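Local coordinates for kinesin-like protein KIF19 (Mus musculus, PDB 5GSZ) that moves toward microtubule plus ends as an ATP-binding motor and depolymerizes microtubules at ciliary tips, regulating the length of motile cilia, at residues S87-V92 / V125-D130; R133-T138 / M142-S147. All coordinates share one frame; numbering follows the deposited sequence.

Interaction 1. Residues S87-V92 / V125-D130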
loop_
_atom_site.group_PDB
_atom_site.type_symbol
_atom_site.label_atom_id
_atom_site.label_comp_id
_atom_site.label_asym_id
_atom_site.label_seq_id
_atom_site.Cartn_x
_atom_site.Cartn_y
_atom_site.Cartn_z
ATOM N N SER A 87 -7.349 -13.075 -3.314
ATOM C CA SER A 87 -8.793 -13.173 -3.157
ATOM C C SER A 87 -9.522 -11.881 -3.483
ATOM O O SER A 87 -10.753 -11.892 -3.538
ATOM C CB SER A 87 -9.137 -13.588 -1.733
ATOM O OG SER A 87 -8.923 -12.525 -0.812
ATOM N N LEU A 88 -8.814 -10.768 -3.677
ATOM C CA LEU A 88 -9.475 -9.548 -4.128
ATOM C C LEU A 88 -9.915 -9.640 -5.574
ATOM O O LEU A 88 -10.827 -8.907 -5.977
ATOM C CB LEU A 88 -8.550 -8.335 -3.991
ATOM C CG LEU A 88 -8.027 -8.034 -2.596
ATOM C CD1 LEU A 88 -7.096 -6.828 -2.640
ATOM C CD2 LEU A 88 -9.194 -7.827 -1.647
ATOM N N ILE A 89 -9.283 -10.514 -6.356
ATOM C CA ILE A 89 -9.385 -10.430 -7.807
ATOM C C ILE A 89 -10.811 -10.701 -8.277
ATOM O O ILE A 89 -11.347 -9.956 -9.110
ATOM C CB ILE A 89 -8.364 -11.386 -8.442
ATOM C CG1 ILE A 89 -6.963 -10.893 -8.102
ATOM C CG2 ILE A 89 -8.553 -11.471 -9.954
ATOM C CD1 ILE A 89 -5.896 -11.852 -8.404
ATOM N N GLU A 90 -11.448 -11.755 -7.743
ATOM C CA GLU A 90 -12.796 -12.115 -8.166
ATOM C C GLU A 90 -13.746 -10.937 -8.047
ATOM O O GLU A 90 -14.544 -10.684 -8.957
ATOM C CB GLU A 90 -13.313 -13.295 -7.345
ATOM N N GLY A 91 -13.652 -10.188 -6.945
ATOM C CA GLY A 91 -14.512 -9.030 -6.767
ATOM C C GLY A 91 -14.205 -7.902 -7.737
ATOM O O GLY A 91 -15.114 -7.193 -8.188
ATOM N N VAL A 92 -12.927 -7.712 -8.071
ATOM C CA VAL A 92 -12.567 -6.571 -8.897
ATOM C C VAL A 92 -13.142 -6.724 -10.296
ATOM O O VAL A 92 -13.645 -5.761 -10.884
ATOM C CB VAL A 92 -11.041 -6.369 -8.914
ATOM C CG1 VAL A 92 -10.651 -5.341 -9.951
ATOM C CG2 VAL A 92 -10.568 -5.906 -7.541
ATOM N N VAL A 125 2.664 -7.588 -10.229
ATOM C CA VAL A 125 2.607 -8.509 -11.357
ATOM C C VAL A 125 1.857 -9.786 -10.980
ATOM O O VAL A 125 1.130 -10.349 -11.802
ATOM C CB VAL A 125 4.022 -8.803 -11.915
ATOM C CG1 VAL A 125 4.769 -7.523 -12.252
ATOM C CG2 VAL A 125 4.838 -9.602 -10.948
ATOM N N ARG A 126 1.995 -10.257 -9.745
ATOM C CA ARG A 126 1.252 -11.457 -9.357
ATOM C C ARG A 126 -0.241 -11.203 -9.437
ATOM O O ARG A 126 -1.007 -12.056 -9.897
ATOM C CB ARG A 126 1.652 -11.920 -7.949
ATOM C CG ARG A 126 3.043 -12.510 -7.904
ATOM C CD ARG A 126 3.601 -12.707 -6.514
ATOM N NE ARG A 126 4.486 -13.871 -6.552
ATOM C CZ ARG A 126 5.764 -13.867 -6.930
ATOM N NH1 ARG A 126 6.370 -12.744 -7.288
ATOM N NH2 ARG A 126 6.448 -14.995 -6.957
ATOM N N THR A 127 -0.664 -10.009 -9.043
ATOM C CA THR A 127 -2.074 -9.667 -9.104
ATOM C C THR A 127 -2.532 -9.410 -10.533
ATOM O O THR A 127 -3.611 -9.871 -10.923
ATOM C CB THR A 127 -2.350 -8.454 -8.222
ATOM O OG1 THR A 127 -1.704 -8.645 -6.959
ATOM C CG2 THR A 127 -3.838 -8.288 -7.991
ATOM N N LEU A 128 -1.743 -8.671 -11.322
ATOM C CA LEU A 128 -2.094 -8.504 -12.732
ATOM C C LEU A 128 -2.227 -9.846 -13.424
ATOM O O LEU A 128 -3.036 -10.002 -14.347
ATOM C CB LEU A 128 -1.070 -7.631 -13.460
ATOM C CG LEU A 128 -1.134 -6.103 -13.314
ATOM C CD1 LEU A 128 -0.783 -5.534 -11.969
ATOM C CD2 LEU A 128 -0.273 -5.444 -14.364
ATOM N N ASN A 129 -1.485 -10.840 -12.954
ATOM C CA ASN A 129 -1.403 -12.115 -13.643
ATOM C C ASN A 129 -2.641 -12.966 -13.390
ATOM O O ASN A 129 -3.272 -13.460 -14.327
ATOM C CB ASN A 129 -0.138 -12.820 -13.187
ATOM C CG ASN A 129 0.479 -13.632 -14.265
ATOM O OD1 ASN A 129 -0.067 -14.656 -14.698
ATOM N ND2 ASN A 129 1.597 -13.144 -14.771
ATOM N N ASP A 130 -3.006 -13.144 -12.129
ATOM C CA ASP A 130 -4.249 -13.835 -11.840
ATOM C C ASP A 130 -5.459 -13.058 -12.333
ATOM O O ASP A 130 -6.561 -13.615 -12.432
ATOM C CB ASP A 130 -4.375 -14.077 -10.343
ATOM C CG ASP A 130 -3.631 -15.288 -9.895
ATOM O OD1 ASP A 130 -3.168 -16.048 -10.779
ATOM O OD2 ASP A 130 -3.547 -15.487 -8.665
#
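Ile-89 meets Thr-127 and Asp-130 through van der Waals packing; no hydrogen bond joins the two segments. Its side chain points at helix 123-136, and the terminal methyl does most of the touching, CD1 lying 3.3 Å from CB of Asp-130. The two side chains run at about a right angle, and the isoleucine meets the methylene at the root of the aspartate. The other branch joins in along the backbone, with Ile-89 CG2 3.8 Å from Asp-130 O. One turn earlier, CG2 of Thr-127 lies 4.1 Å from Ile-89 CG1, and the threonine carbonyl O is 3.9 Å from Ile-89 CD1. With its CG2 anti to the backbone N (OG1 chi1 -46°), Thr-127 turns its methyl to the isoleucine, while OG1 is taken up by the carbonyl of Ile-123 in its own helix. A beta-branched residue with one apolar and one polar arm thus suits this buried position.

Both helices lie on one face of the central mixed sheet of the kinesin motor domain, a P-loop NTPase fold: Val-92 and Thr-127 both rest on Leu-246 of strand 242-250. An alanine at Ile-89 would lack CG1, CG2 and CD1 and would probably open a gap between the helices where Thr-127 CG2 and Asp-130 CB now meet them.

The polar end of Asp-130 is engaged outside the two segments: OD2 forms a salt bridge with Lys-86 and a hydrogen bond with the hydroxyl of Tyr-81. Lys-86 links helix 123-136 to the chain just before Ile-89, and Tyr-81, which also touches Ile-89 and Thr-127, links it to helix 77-84; the pairing would be expected to stabilise the carboxylate's negative charge.

Interaction 2. Residues R133-T138 / M142-S147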
loop_
_atom_site.group_PDB
_atom_site.type_symbol
_atom_site.label_atom_id
_atom_site.label_comp_id
_atom_site.label_asym_id
_atom_site.label_seq_id
_atom_site.Cartn_x
_atom_site.Cartn_y
_atom_site.Cartn_z
ATOM N N ARG A 133 -5.878 -14.290 -16.004
ATOM C CA ARG A 133 -6.400 -15.653 -16.018
ATOM C C ARG A 133 -7.885 -15.676 -15.674
ATOM O O ARG A 133 -8.699 -16.241 -16.415
ATOM C CB ARG A 133 -5.621 -16.532 -15.041
ATOM C CG ARG A 133 -4.234 -16.891 -15.507
ATOM C CD ARG A 133 -3.650 -17.980 -14.640
ATOM N NE ARG A 133 -2.303 -18.290 -15.082
ATOM C CZ ARG A 133 -1.211 -17.723 -14.587
ATOM N NH1 ARG A 133 -1.313 -16.825 -13.606
ATOM N NH2 ARG A 133 -0.017 -18.066 -15.062
ATOM N N ALA A 134 -8.247 -15.088 -14.532
ATOM C CA ALA A 134 -9.646 -14.969 -14.145
ATOM C C ALA A 134 -10.489 -14.348 -15.249
ATOM O O ALA A 134 -11.665 -14.699 -15.408
ATOM C CB ALA A 134 -9.758 -14.135 -12.868
ATOM N N ILE A 135 -9.909 -13.432 -16.026
ATOM C CA ILE A 135 -10.665 -12.808 -17.103
ATOM C C ILE A 135 -10.908 -13.796 -18.236
ATOM O O ILE A 135 -12.000 -13.831 -18.816
ATOM C CB ILE A 135 -9.956 -11.531 -17.592
ATOM C CG1 ILE A 135 -10.240 -10.381 -16.626
ATOM C CG2 ILE A 135 -10.395 -11.158 -18.994
ATOM C CD1 ILE A 135 -9.560 -9.120 -17.002
ATOM N N GLU A 136 -9.917 -14.634 -18.561
ATOM C CA GLU A 136 -10.134 -15.575 -19.655
ATOM C C GLU A 136 -10.967 -16.781 -19.214
ATOM O O GLU A 136 -11.762 -17.302 -20.008
ATOM C CB GLU A 136 -8.800 -16.016 -20.268
ATOM C CG GLU A 136 -8.993 -16.814 -21.554
ATOM C CD GLU A 136 -9.507 -15.969 -22.745
ATOM O OE1 GLU A 136 -8.920 -14.894 -23.048
ATOM O OE2 GLU A 136 -10.519 -16.384 -23.370
ATOM N N GLU A 137 -10.847 -17.214 -17.958
ATOM C CA GLU A 137 -11.707 -18.303 -17.513
ATOM C C GLU A 137 -13.171 -17.901 -17.464
ATOM O O GLU A 137 -14.018 -18.769 -17.257
ATOM C CB GLU A 137 -11.268 -18.816 -16.137
ATOM N N THR A 138 -13.493 -16.612 -17.624
ATOM C CA THR A 138 -14.878 -16.165 -17.662
ATOM C C THR A 138 -15.246 -15.422 -18.944
ATOM O O THR A 138 -16.366 -14.915 -19.046
ATOM C CB THR A 138 -15.195 -15.280 -16.444
ATOM O OG1 THR A 138 -14.293 -14.169 -16.397
ATOM C CG2 THR A 138 -15.063 -16.074 -15.160
ATOM N N MET A 142 -18.451 -13.252 -20.778
ATOM C CA MET A 142 -18.212 -11.841 -20.498
ATOM C C MET A 142 -17.184 -11.236 -21.449
ATOM O O MET A 142 -16.258 -11.909 -21.913
ATOM C CB MET A 142 -17.727 -11.650 -19.068
ATOM C CG MET A 142 -18.659 -12.173 -17.992
ATOM S SD MET A 142 -20.223 -11.270 -17.860
ATOM C CE MET A 142 -20.736 -11.813 -16.232
ATOM N N GLU A 143 -17.355 -9.944 -21.728
ATOM C CA GLU A 143 -16.317 -9.144 -22.366
ATOM C C GLU A 143 -15.657 -8.256 -21.323
ATOM O O GLU A 143 -16.331 -7.743 -20.427
ATOM C CB GLU A 143 -16.874 -8.287 -23.508
ATOM C CG GLU A 143 -17.815 -9.049 -24.454
ATOM C CD GLU A 143 -18.741 -8.137 -25.265
ATOM O OE1 GLU A 143 -18.783 -6.920 -24.973
ATOM O OE2 GLU A 143 -19.422 -8.663 -26.179
ATOM N N TYR A 144 -14.335 -8.093 -21.430
ATOM C CA TYR A 144 -13.582 -7.290 -20.477
ATOM C C TYR A 144 -12.741 -6.231 -21.175
ATOM O O TYR A 144 -12.246 -6.428 -22.289
ATOM C CB TYR A 144 -12.666 -8.131 -19.576
ATOM C CG TYR A 144 -13.375 -9.128 -18.701
ATOM C CD1 TYR A 144 -13.755 -10.361 -19.185
ATOM C CD2 TYR A 144 -13.713 -8.810 -17.393
ATOM C CE1 TYR A 144 -14.418 -11.285 -18.361
ATOM C CE2 TYR A 144 -14.374 -9.709 -16.576
ATOM C CZ TYR A 144 -14.726 -10.942 -17.063
ATOM O OH TYR A 144 -15.374 -11.835 -16.253
ATOM N N GLU A 145 -12.613 -5.096 -20.493
ATOM C CA GLU A 145 -11.647 -4.056 -20.818
ATOM C C GLU A 145 -10.778 -3.835 -19.588
ATOM O O GLU A 145 -11.291 -3.729 -18.467
ATOM C CB GLU A 145 -12.337 -2.750 -21.241
ATOM C CG GLU A 145 -12.524 -2.591 -22.744
ATOM C CD GLU A 145 -13.328 -1.346 -23.113
ATOM O OE1 GLU A 145 -14.312 -1.022 -22.406
ATOM O OE2 GLU A 145 -12.954 -0.672 -24.101
ATOM N N VAL A 146 -9.464 -3.796 -19.788
ATOM C CA VAL A 146 -8.517 -3.611 -18.698
ATOM C C VAL A 146 -7.546 -2.512 -19.077
ATOM O O VAL A 146 -6.899 -2.595 -20.126
ATOM C CB VAL A 146 -7.737 -4.897 -18.394
ATOM C CG1 VAL A 146 -6.885 -4.686 -17.168
ATOM C CG2 VAL A 146 -8.664 -6.048 -18.225
ATOM N N SER A 147 -7.427 -1.504 -18.216
ATOM C CA SER A 147 -6.359 -0.518 -18.306
ATOM C C SER A 147 -5.683 -0.369 -16.949
ATOM O O SER A 147 -6.309 -0.576 -15.904
ATOM C CB SER A 147 -6.893 0.827 -18.771
ATOM O OG SER A 147 -7.832 1.315 -17.830
#
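Ile-135 lies against the ring of Tyr-144, with CG1 over one face in a CH-pi contact, 4.0 Å from the ring centroid and 17° off its normal. Ile-135 CG2, the other branch, sits 3.5 Å from Tyr-144 CD1, while Ile-135 CD1 runs past the ring to meet Val-146 CG2 tip to tip at 3.4 Å. Two branches of different length let one isoleucine serve both strand residues.

The phenol end is held by polar bonds. Tyr-144 OH donates to Thr-138 OG1 at 2.6 Å, and Thr-138 OG1 donates its own hydrogen bond to Ala-134 O at 2.9 Å, in the plane of that carbonyl. A chi1 of 57° sets the threonine hydroxyl between its backbone N and carbonyl carbon, where it can turn back to the helix and still receive the tyrosine. Tyrosine suits the site because it joins an apolar face to a hydroxyl that also bonds Gln-230 NE2. A weak bond of 3.2 Å from Met-142 N to Thr-138 O links the backbones where the chain leaves the helical region for the strand.

Beyond this shell, Ile-93 of helix 89-93 packs on both Ile-135 and Tyr-144. Strand 142-154 is held in the sheet by antiparallel pairing with strand 220-232, and Ile-135 brings helix 123-136 against it.

In the fold
Helix 123-136 takes part in both contacts: its middle packs on helix 89-93 in interaction 1, and its C-terminal part and the residues after it meet strand 142-154 in interaction 2. The centres are about 11 Å apart, and the two touch where Ile-89 CG2 packs on Ala-134 CB. Along the chain they come in series, the buried helix pair first and the surface helix-strand contact next. Strands 97-103 and 142-154 run parallel with two others between them, so the helix belongs to a beta-alpha-beta crossover. Together the contacts fasten it to helix 89-93 and to the sheet, away from the ADP pocket of this motor domain.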